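Local coordinates for protein amino Transferase (Eubacterium rectale, PDB 3ELE) that probably transfers amino groups as a pyridoxal-5'-phosphate-dependent enzyme of the class I and II aminotransferase family, at residues A[245-257]-A[288-302]. Residues are numbered along the deposited sequence; the frame is centred on the assembly and turned at random. Where two conformers were deposited one is given.
Sequences SYSKSLSLPGERI and APSLFQKMIVKCQGA. With PLP (pyridoxal-5'-phosphate), chain E; EDO (1,2-ethanediol), chain F.
Ile296 lies over one face of the Tyr246 ring, its CG1 3.9 Å from the ring centroid in a CH-pi contact almost straight above the centre. At the edge, in plane, sit Ile257 O and the ethanediol O1. One face of Phe292 carries Glu255, whose CB stands 3.8 Å from the ring centroid, offset toward the rim; Pro289 CB lies at the ring's edge. Glu255 bends at chi2 (-54°), which folds its chain back across the ring, with the carboxylate plane only 30° from that of the ring. The carboxylate itself is held by the second subunit, OE2 by His70 and OE1 by the backbone N of Leu291, so this packing borders the dimer interface.

Between the two rings, Ile257 and Ile296 lie alongside each other, running in opposing directions. In the conformer modelled here, the CE methyl of the selenomethionine Met295 faces Leu252 CD1. The Gln300 side chain crosses near the phenol OH, its amide plane 80° from the ring, and gives its NE2 proton to Ile296 O at 2.8 Å, from the carbonyl face opposite that used by Cys299 N. A water links Tyr246 OH to Gln300 OE1.

On the cofactor side, Arg256 turns its guanidinium edge to the PLP phosphate, NH1 3.0 Å from O2P and NH2 3.1 Å from O3P. Arg256 NH1 also reaches Pro253 O at 2.8 Å, and the three bonds together hold the group's rotation. A leucine in place of Arg256 has no donors for O2P, O3P or Pro253 O, and would probably leave the phosphate charge without its cationic mate. Ser245 OG adds a bond to O1P. The loop bearing Lys248 thus packs on helix 290-296 mainly through apolar atoms, the Glu255 carboxylate and Tyr246 OH being satisfied by the second subunit and water, while Ser245 and Arg256 on the other side bind the phosphate.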
ATOM      1  N   SER A 245     -13.798  -1.735   1.244  1.00 34.00           N
ATOM      2  CA  SER A 245     -13.145  -0.484   1.572  1.00 33.84           C
ATOM      3  C   SER A 245     -14.201   0.563   1.902  1.00 33.69           C
ATOM      4  O   SER A 245     -15.369   0.406   1.551  1.00 32.71           O
ATOM      5  CB  SER A 245     -12.230  -0.005   0.451  1.00 34.79           C
ATOM      6  OG  SER A 245     -12.945   0.624  -0.595  1.00 38.16           O
ATOM      7  N   TYR A 246     -13.758   1.626   2.569  1.00 34.63           N
ATOM      8  CA  TYR A 246     -14.613   2.756   2.956  1.00 34.35           C
ATOM      9  C   TYR A 246     -14.571   3.906   1.936  1.00 35.04           C
ATOM     10  O   TYR A 246     -15.012   5.013   2.237  1.00 35.22           O
ATOM     11  CB  TYR A 246     -14.250   3.215   4.381  1.00 34.85           C
ATOM     12  CG  TYR A 246     -14.500   2.123   5.396  1.00 34.49           C
ATOM     13  CD1 TYR A 246     -13.516   1.166   5.672  1.00 35.51           C
ATOM     14  CD2 TYR A 246     -15.733   2.005   6.047  1.00 37.20           C
ATOM     15  CE1 TYR A 246     -13.740   0.135   6.582  1.00 38.26           C
ATOM     16  CE2 TYR A 246     -15.967   0.956   6.988  1.00 35.28           C
ATOM     17  CZ  TYR A 246     -14.963   0.030   7.234  1.00 35.73           C
ATOM     18  OH  TYR A 246     -15.134  -1.006   8.131  1.00 33.75           O
ATOM     19  N   SER A 247     -14.084   3.617   0.715  1.00 36.35           N
ATOM     20  CA  SER A 247     -13.960   4.603  -0.354  1.00 37.02           C
ATOM     21  C   SER A 247     -15.311   5.173  -0.800  1.00 37.85           C
ATOM     22  O   SER A 247     -15.404   6.367  -1.061  1.00 36.72           O
ATOM     23  CB  SER A 247     -13.194   4.018  -1.551  1.00 36.79           C
ATOM     24  OG  SER A 247     -11.882   3.573  -1.166  1.00 40.50           O
ATOM     25  N   LYS A 248     -16.345   4.334  -0.853  1.00 38.38           N
ATOM     26  CA  LYS A 248     -17.700   4.763  -1.273  1.00 37.99           C
ATOM     27  C   LYS A 248     -18.673   5.000  -0.128  1.00 37.29           C
ATOM     28  O   LYS A 248     -19.447   5.978  -0.150  1.00 35.00           O
ATOM     29  CB  LYS A 248     -18.300   3.752  -2.252  1.00 38.09           C
ATOM     30  CG  LYS A 248     -17.739   3.842  -3.653  1.00 43.16           C
ATOM     31  CD  LYS A 248     -16.429   3.127  -3.841  1.00 48.25           C
ATOM     32  CE  LYS A 248     -15.716   3.564  -5.111  1.00 52.02           C
ATOM     33  NZ  LYS A 248     -14.412   2.870  -5.227  1.00 56.84           N
ATOM     34  N   SER A 249     -18.642   4.100   0.855  1.00 37.00           N
ATOM     35  CA  SER A 249     -19.528   4.147   2.018  1.00 37.35           C
ATOM     36  C   SER A 249     -19.313   5.410   2.856  1.00 37.34           C
ATOM     37  O   SER A 249     -20.268   6.063   3.213  1.00 37.77           O
ATOM     38  CB  SER A 249     -19.381   2.871   2.865  1.00 37.47           C
ATOM     39  OG  SER A 249     -18.109   2.790   3.456  1.00 40.90           O
ATOM     40  N   LEU A 250     -18.051   5.764   3.097  1.00 37.95           N
ATOM     41  CA  LEU A 250     -17.661   6.969   3.837  1.00 37.12           C
ATOM     42  C   LEU A 250     -17.087   8.101   2.952  1.00 37.47           C
ATOM     43  O   LEU A 250     -16.723   9.147   3.486  1.00 36.59           O
ATOM     44  CB  LEU A 250     -16.653   6.593   4.942  1.00 36.23           C
ATOM     45  CG  LEU A 250     -17.170   5.780   6.130  1.00 34.26           C
ATOM     46  CD1 LEU A 250     -15.989   5.339   7.016  1.00 28.79           C
ATOM     47  CD2 LEU A 250     -18.213   6.577   6.947  1.00 33.68           C
ATOM     48  N   SER A 251     -17.014   7.909   1.629  1.00 36.94           N
ATOM     49  CA  SER A 251     -16.437   8.913   0.707  1.00 36.71           C
ATOM     50  C   SER A 251     -14.977   9.266   1.046  1.00 35.42           C
ATOM     51  O   SER A 251     -14.569  10.444   1.004  1.00 34.45           O
ATOM     52  CB  SER A 251     -17.323  10.172   0.583  1.00 35.29           C
ATOM     53  OG  SER A 251     -18.530   9.856  -0.058  1.00 38.43           O
ATOM     54  N   LEU A 252     -14.196   8.223   1.355  1.00 34.50           N
ATOM     55  CA  LEU A 252     -12.796   8.365   1.717  1.00 34.66           C
ATOM     56  C   LEU A 252     -11.866   7.608   0.739  1.00 35.39           C
ATOM     57  O   LEU A 252     -10.959   6.905   1.192  1.00 34.73           O
ATOM     58  CB  LEU A 252     -12.599   7.878   3.168  1.00 34.41           C
ATOM     59  CG  LEU A 252     -13.464   8.465   4.279  1.00 32.01           C
ATOM     60  CD1 LEU A 252     -13.169   7.822   5.602  1.00 31.37           C
ATOM     61  CD2 LEU A 252     -13.301   9.993   4.389  1.00 31.33           C
ATOM     62  N   PRO A 253     -12.050   7.789  -0.600  1.00 36.38           N
ATOM     63  CA  PRO A 253     -11.224   7.026  -1.550  1.00 36.61           C
ATOM     64  C   PRO A 253      -9.719   7.301  -1.501  1.00 36.66           C
ATOM     65  O   PRO A 253      -8.931   6.388  -1.740  1.00 35.46           O
ATOM     66  CB  PRO A 253     -11.804   7.410  -2.916  1.00 35.92           C
ATOM     67  CG  PRO A 253     -12.394   8.676  -2.738  1.00 37.09           C
ATOM     68  CD  PRO A 253     -12.945   8.699  -1.339  1.00 37.15           C
ATOM     69  N   GLY A 254      -9.352   8.543  -1.227  1.00 37.25           N
ATOM     70  CA  GLY A 254      -7.965   8.941  -1.078  1.00 37.11           C
ATOM     71  C   GLY A 254      -7.315   8.550   0.237  1.00 36.20           C
ATOM     72  O   GLY A 254      -6.104   8.631   0.324  1.00 34.78           O
ATOM     73  N   GLU A 255      -8.096   8.144   1.250  1.00 36.83           N
ATOM     74  CA  GLU A 255      -7.551   7.761   2.575  1.00 37.14           C
ATOM     75  C   GLU A 255      -7.003   6.323   2.701  1.00 38.03           C
ATOM     76  O   GLU A 255      -6.203   6.043   3.600  1.00 38.93           O
ATOM     77  CB  GLU A 255      -8.548   8.116   3.687  1.00 37.03           C
ATOM     78  CG  GLU A 255      -9.067   9.585   3.659  1.00 37.46           C
ATOM     79  CD  GLU A 255      -7.986  10.672   3.657  1.00 36.82           C
ATOM     80  OE1 GLU A 255      -6.769  10.374   3.675  1.00 35.89           O
ATOM     81  OE2 GLU A 255      -8.353  11.872   3.649  1.00 43.39           O
ATOM     82  N   ARG A 256      -7.404   5.437   1.791  1.00 37.86           N
ATOM     83  CA  ARG A 256      -6.848   4.078   1.668  1.00 37.24           C
ATOM     84  C   ARG A 256      -7.083   3.231   2.921  1.00 37.09           C
ATOM     85  O   ARG A 256      -6.167   2.979   3.700  1.00 38.07           O
ATOM     86  CB  ARG A 256      -5.333   4.130   1.291  1.00 35.86           C
ATOM     87  CG  ARG A 256      -4.929   5.172   0.239  1.00 34.55           C
ATOM     88  CD  ARG A 256      -5.839   5.170  -0.968  1.00 36.62           C
ATOM     89  NE  ARG A 256      -5.841   3.897  -1.666  1.00 37.31           N
ATOM     90  CZ  ARG A 256      -6.882   3.284  -2.232  1.00 36.79           C
ATOM     91  NH1 ARG A 256      -8.119   3.725  -2.117  1.00 34.73           N
ATOM     92  NH2 ARG A 256      -6.673   2.128  -2.855  1.00 41.17           N
ATOM     93  N   ILE A 257      -8.332   2.842   3.136  1.00 36.95           N
ATOM     94  CA  ILE A 257      -8.688   1.998   4.285  1.00 35.32           C
ATOM     95  C   ILE A 257      -9.767   0.983   3.907  1.00 33.14           C
ATOM     96  O   ILE A 257     -10.845   1.331   3.424  1.00 31.88           O
ATOM     97  CB  ILE A 257      -9.065   2.873   5.522  1.00 35.58           C
ATOM     98  CG1 ILE A 257      -9.377   2.010   6.761  1.00 36.97           C
ATOM     99  CG2 ILE A 257     -10.210   3.868   5.181  1.00 34.52           C
ATOM    100  CD1 ILE A 257      -8.257   1.128   7.237  1.00 35.25           C
ATOM    101  N   ALA A 288      -2.391  -0.688   7.676  1.00 35.09           N
ATOM    102  CA  ALA A 288      -3.336   0.322   7.195  1.00 35.38           C
ATOM    103  C   ALA A 288      -3.088   1.592   7.986  1.00 36.37           C
ATOM    104  O   ALA A 288      -2.586   1.501   9.119  1.00 36.36           O
ATOM    105  CB  ALA A 288      -4.778  -0.136   7.374  1.00 35.33           C
ATOM    106  N   PRO A 289      -3.426   2.781   7.418  1.00 37.68           N
ATOM    107  CA  PRO A 289      -3.168   4.011   8.155  1.00 37.32           C
ATOM    108  C   PRO A 289      -3.830   4.035   9.553  1.00 36.89           C
ATOM    109  O   PRO A 289      -5.058   3.908   9.687  1.00 36.05           O
ATOM    110  CB  PRO A 289      -3.704   5.097   7.229  1.00 37.84           C
ATOM    111  CG  PRO A 289      -3.627   4.504   5.884  1.00 39.59           C
ATOM    112  CD  PRO A 289      -4.021   3.087   6.102  1.00 38.56           C
ATOM    113  N   SER A 290      -2.979   4.187  10.559  1.00 36.26           N
ATOM    114  CA  SER A 290      -3.353   4.104  11.971  1.00 36.22           C
ATOM    115  C   SER A 290      -4.480   5.074  12.372  1.00 34.05           C
ATOM    116  O   SER A 290      -5.402   4.679  13.075  1.00 33.11           O
ATOM    117  CB  SER A 290      -2.107   4.315  12.835  1.00 36.50           C
ATOM    118  OG  SER A 290      -2.370   4.045  14.194  1.00 43.72           O
ATOM    119  N   LEU A 291      -4.408   6.319  11.896  1.00 32.88           N
ATOM    120  CA  LEU A 291      -5.440   7.347  12.188  1.00 33.16           C
ATOM    121  C   LEU A 291      -6.815   6.850  11.731  1.00 32.60           C
ATOM    122  O   LEU A 291      -7.797   6.944  12.483  1.00 30.82           O
ATOM    123  CB  LEU A 291      -5.097   8.697  11.519  1.00 33.11           C
ATOM    124  CG  LEU A 291      -6.156   9.804  11.504  1.00 31.89           C
ATOM    125  CD1 LEU A 291      -6.511  10.134  12.920  1.00 32.81           C
ATOM    126  CD2 LEU A 291      -5.672  11.040  10.755  1.00 33.70           C
ATOM    127  N   PHE A 292      -6.850   6.285  10.516  1.00 33.16           N
ATOM    128  CA  PHE A 292      -8.093   5.767   9.909  1.00 33.40           C
ATOM    129  C   PHE A 292      -8.574   4.463  10.544  1.00 33.28           C
ATOM    130  O   PHE A 292      -9.776   4.287  10.686  1.00 33.24           O
ATOM    131  CB  PHE A 292      -8.002   5.730   8.381  1.00 34.49           C
ATOM    132  CG  PHE A 292      -7.716   7.086   7.786  1.00 37.19           C
ATOM    133  CD1 PHE A 292      -8.636   8.125   7.920  1.00 42.88           C
ATOM    134  CD2 PHE A 292      -6.527   7.356   7.137  1.00 38.41           C
ATOM    135  CE1 PHE A 292      -8.351   9.398   7.404  1.00 42.47           C
ATOM    136  CE2 PHE A 292      -6.246   8.624   6.613  1.00 38.73           C
ATOM    137  CZ  PHE A 292      -7.142   9.630   6.755  1.00 37.38           C
ATOM    138  N   GLN A 293      -7.665   3.578  10.956  1.00 33.12           N
ATOM    139  CA  GLN A 293      -8.063   2.374  11.713  1.00 34.92           C
ATOM    140  C   GLN A 293      -8.794   2.742  12.999  1.00 34.63           C
ATOM    141  O   GLN A 293      -9.847   2.184  13.288  1.00 33.95           O
ATOM    142  CB  GLN A 293      -6.873   1.491  12.093  1.00 35.35           C
ATOM    143  CG  GLN A 293      -6.168   0.806  10.929  1.00 36.30           C
ATOM    144  CD  GLN A 293      -5.230  -0.294  11.402  1.00 37.53           C
ATOM    145  OE1 GLN A 293      -5.633  -1.144  12.193  1.00 37.18           O
ATOM    146  NE2 GLN A 293      -3.986  -0.300  10.902  1.00 37.03           N
ATOM    147  N   LYS A 294      -8.229   3.697  13.749  1.00 35.65           N
ATOM    148  CA  LYS A 294      -8.809   4.150  15.013  1.00 36.48           C
ATOM    149  C   LYS A 294     -10.138   4.883  14.790  1.00 35.60           C
ATOM    150  O   LYS A 294     -11.076   4.703  15.565  1.00 35.08           O
ATOM    151  CB  LYS A 294      -7.789   4.950  15.845  1.00 36.17           C
ATOM    152  CG  LYS A 294      -6.529   4.094  16.171  1.00 40.92           C
ATOM    153  CD  LYS A 294      -5.556   4.778  17.093  1.00 39.30           C
ATOM    154  CE  LYS A 294      -4.123   4.276  16.931  1.00 39.64           C
ATOM    155  NZ  LYS A 294      -3.942   2.795  16.868  1.00 43.28           N
HETATM  156  N   MSE A 295     -10.218   5.657  13.704  1.00 35.90           N
HETATM  157  CA  MSE A 295     -11.446   6.387  13.334  0.50 36.08           C
HETATM  158  C   MSE A 295     -12.603   5.435  12.970  1.00 35.85           C
HETATM  159  O   MSE A 295     -13.756   5.689  13.345  1.00 34.78           O
HETATM  160  CB  MSE A 295     -11.149   7.383  12.187  0.50 36.42           C
HETATM  161  CG  MSE A 295     -12.348   8.119  11.567  0.50 35.95           C
HETATM  162 SE   MSE A 295     -13.338   7.131  10.201  0.38 39.28          SE
HETATM  163  CE  MSE A 295     -11.965   6.894   8.893  0.50 35.13           C
ATOM    164  N   ILE A 296     -12.298   4.368  12.222  1.00 37.02           N
ATOM    165  CA  ILE A 296     -13.300   3.366  11.775  1.00 38.11           C
ATOM    166  C   ILE A 296     -14.062   2.687  12.940  1.00 37.88           C
ATOM    167  O   ILE A 296     -15.231   2.309  12.771  1.00 37.84           O
ATOM    168  CB  ILE A 296     -12.676   2.312  10.741  1.00 39.35           C
ATOM    169  CG1 ILE A 296     -12.884   2.761   9.283  1.00 40.82           C
ATOM    170  CG2 ILE A 296     -13.282   0.929  10.837  1.00 40.70           C
ATOM    171  CD1 ILE A 296     -11.849   3.637   8.778  1.00 43.45           C
ATOM    172  N   VAL A 297     -13.413   2.578  14.106  1.00 36.64           N
ATOM    173  CA  VAL A 297     -14.015   2.015  15.322  1.00 36.64           C
ATOM    174  C   VAL A 297     -15.347   2.703  15.668  1.00 38.22           C
ATOM    175  O   VAL A 297     -16.297   2.027  16.074  1.00 38.42           O
ATOM    176  CB  VAL A 297     -13.034   2.100  16.539  1.00 36.63           C
ATOM    177  CG1 VAL A 297     -13.696   1.635  17.865  1.00 35.05           C
ATOM    178  CG2 VAL A 297     -11.786   1.295  16.264  1.00 33.78           C
ATOM    179  N   LYS A 298     -15.405   4.026  15.459  1.00 38.05           N
ATOM    180  CA  LYS A 298     -16.577   4.855  15.738  1.00 39.62           C
ATOM    181  C   LYS A 298     -17.525   5.159  14.552  1.00 39.60           C
ATOM    182  O   LYS A 298     -18.517   5.883  14.743  1.00 38.03           O
ATOM    183  CB  LYS A 298     -16.106   6.171  16.391  1.00 40.92           C
ATOM    184  CG  LYS A 298     -15.191   5.914  17.600  1.00 44.82           C
ATOM    185  CD  LYS A 298     -15.218   7.013  18.639  1.00 51.37           C
ATOM    186  CE  LYS A 298     -14.405   6.620  19.890  1.00 51.99           C
ATOM    187  NZ  LYS A 298     -14.921   5.382  20.585  1.00 55.73           N
ATOM    188  N   CYS A 299     -17.252   4.573  13.378  1.00 38.85           N
ATOM    189  CA  CYS A 299     -18.004   4.810  12.131  1.00 39.63           C
ATOM    190  C   CYS A 299     -18.663   3.576  11.517  1.00 39.09           C
ATOM    191  O   CYS A 299     -19.010   3.575  10.329  1.00 40.24           O
ATOM    192  CB  CYS A 299     -17.055   5.437  11.107  1.00 40.68           C
ATOM    193  SG  CYS A 299     -16.447   7.005  11.653  1.00 44.80           S
ATOM    194  N   GLN A 300     -18.878   2.541  12.326  1.00 38.00           N
ATOM    195  CA  GLN A 300     -19.493   1.298  11.853  1.00 37.14           C
ATOM    196  C   GLN A 300     -20.967   1.580  11.619  1.00 37.15           C
ATOM    197  O   GLN A 300     -21.626   2.077  12.509  1.00 37.41           O
ATOM    198  CB  GLN A 300     -19.313   0.179  12.883  1.00 35.71           C
ATOM    199  CG  GLN A 300     -17.863  -0.192  13.124  1.00 33.81           C
ATOM    200  CD  GLN A 300     -17.211  -0.683  11.868  1.00 33.62           C
ATOM    201  OE1 GLN A 300     -17.737  -1.577  11.199  1.00 30.02           O
ATOM    202  NE2 GLN A 300     -16.106  -0.052  11.484  1.00 34.95           N
ATOM    203  N   GLY A 301     -21.451   1.315  10.406  1.00 37.71           N
ATOM    204  CA  GLY A 301     -22.838   1.585  10.019  1.00 38.11           C
ATOM    205  C   GLY A 301     -23.017   2.944   9.355  1.00 38.73           C
ATOM    206  O   GLY A 301     -23.962   3.118   8.592  1.00 39.67           O
ATOM    207  N   ALA A 302     -22.111   3.892   9.623  1.00 38.15           N
ATOM    208  CA  ALA A 302     -22.194   5.243   9.087  1.00 37.74           C
ATOM    209  C   ALA A 302     -21.960   5.269   7.583  1.00 38.31           C
ATOM    210  O   ALA A 302     -21.109   4.536   7.054  1.00 37.11           O
ATOM    211  CB  ALA A 302     -21.189   6.163   9.778  1.00 38.09           C
TER
HETATM  212  N1  PLP E 500     -13.617  -2.347  -7.102  1.00 37.68           N
HETATM  213  C2  PLP E 500     -14.499  -1.663  -7.941  1.00 36.80           C
HETATM  214  C2A PLP E 500     -15.541  -2.432  -8.687  1.00 37.04           C
HETATM  215  C3  PLP E 500     -14.426  -0.259  -8.058  1.00 38.88           C
HETATM  216  O3  PLP E 500     -15.302   0.423  -8.868  1.00 31.83           O
HETATM  217  C4  PLP E 500     -13.432   0.464  -7.359  1.00 45.59           C
HETATM  218  C4A PLP E 500     -13.136   1.860  -7.874  1.00 49.92           C
HETATM  219  O4A PLP E 500     -12.335   2.020  -8.796  1.00 55.32           O
HETATM  220  C5  PLP E 500     -12.543  -0.259  -6.505  1.00 44.80           C
HETATM  221  C6  PLP E 500     -12.643  -1.668  -6.388  1.00 35.02           C
HETATM  222  C5A PLP E 500     -11.422   0.406  -5.735  1.00 40.76           C
HETATM  223  O4P PLP E 500     -11.784   0.804  -4.450  1.00 41.95           O
HETATM  224  P   PLP E 500     -10.622   1.393  -3.501  1.00 42.04           P
HETATM  225  O1P PLP E 500     -10.889   1.007  -2.074  1.00 36.27           O
HETATM  226  O2P PLP E 500     -10.663   2.893  -3.551  1.00 39.54           O
HETATM  227  O3P PLP E 500      -9.267   0.913  -3.907  1.00 30.73           O
HETATM  228  C1  EDO F 501     -19.889   0.086   6.976  1.00 38.14           C
HETATM  229  O1  EDO F 501     -19.579   0.460   8.321  1.00 28.77           O
HETATM  230  C2  EDO F 501     -21.340   0.453   6.735  1.00 41.65           C
HETATM  231  O2  EDO F 501     -21.449   1.859   6.512  1.00 40.89           O
HETATM  232  O   HOH W   1     -17.719  -1.638   8.571  1.00 30.80           O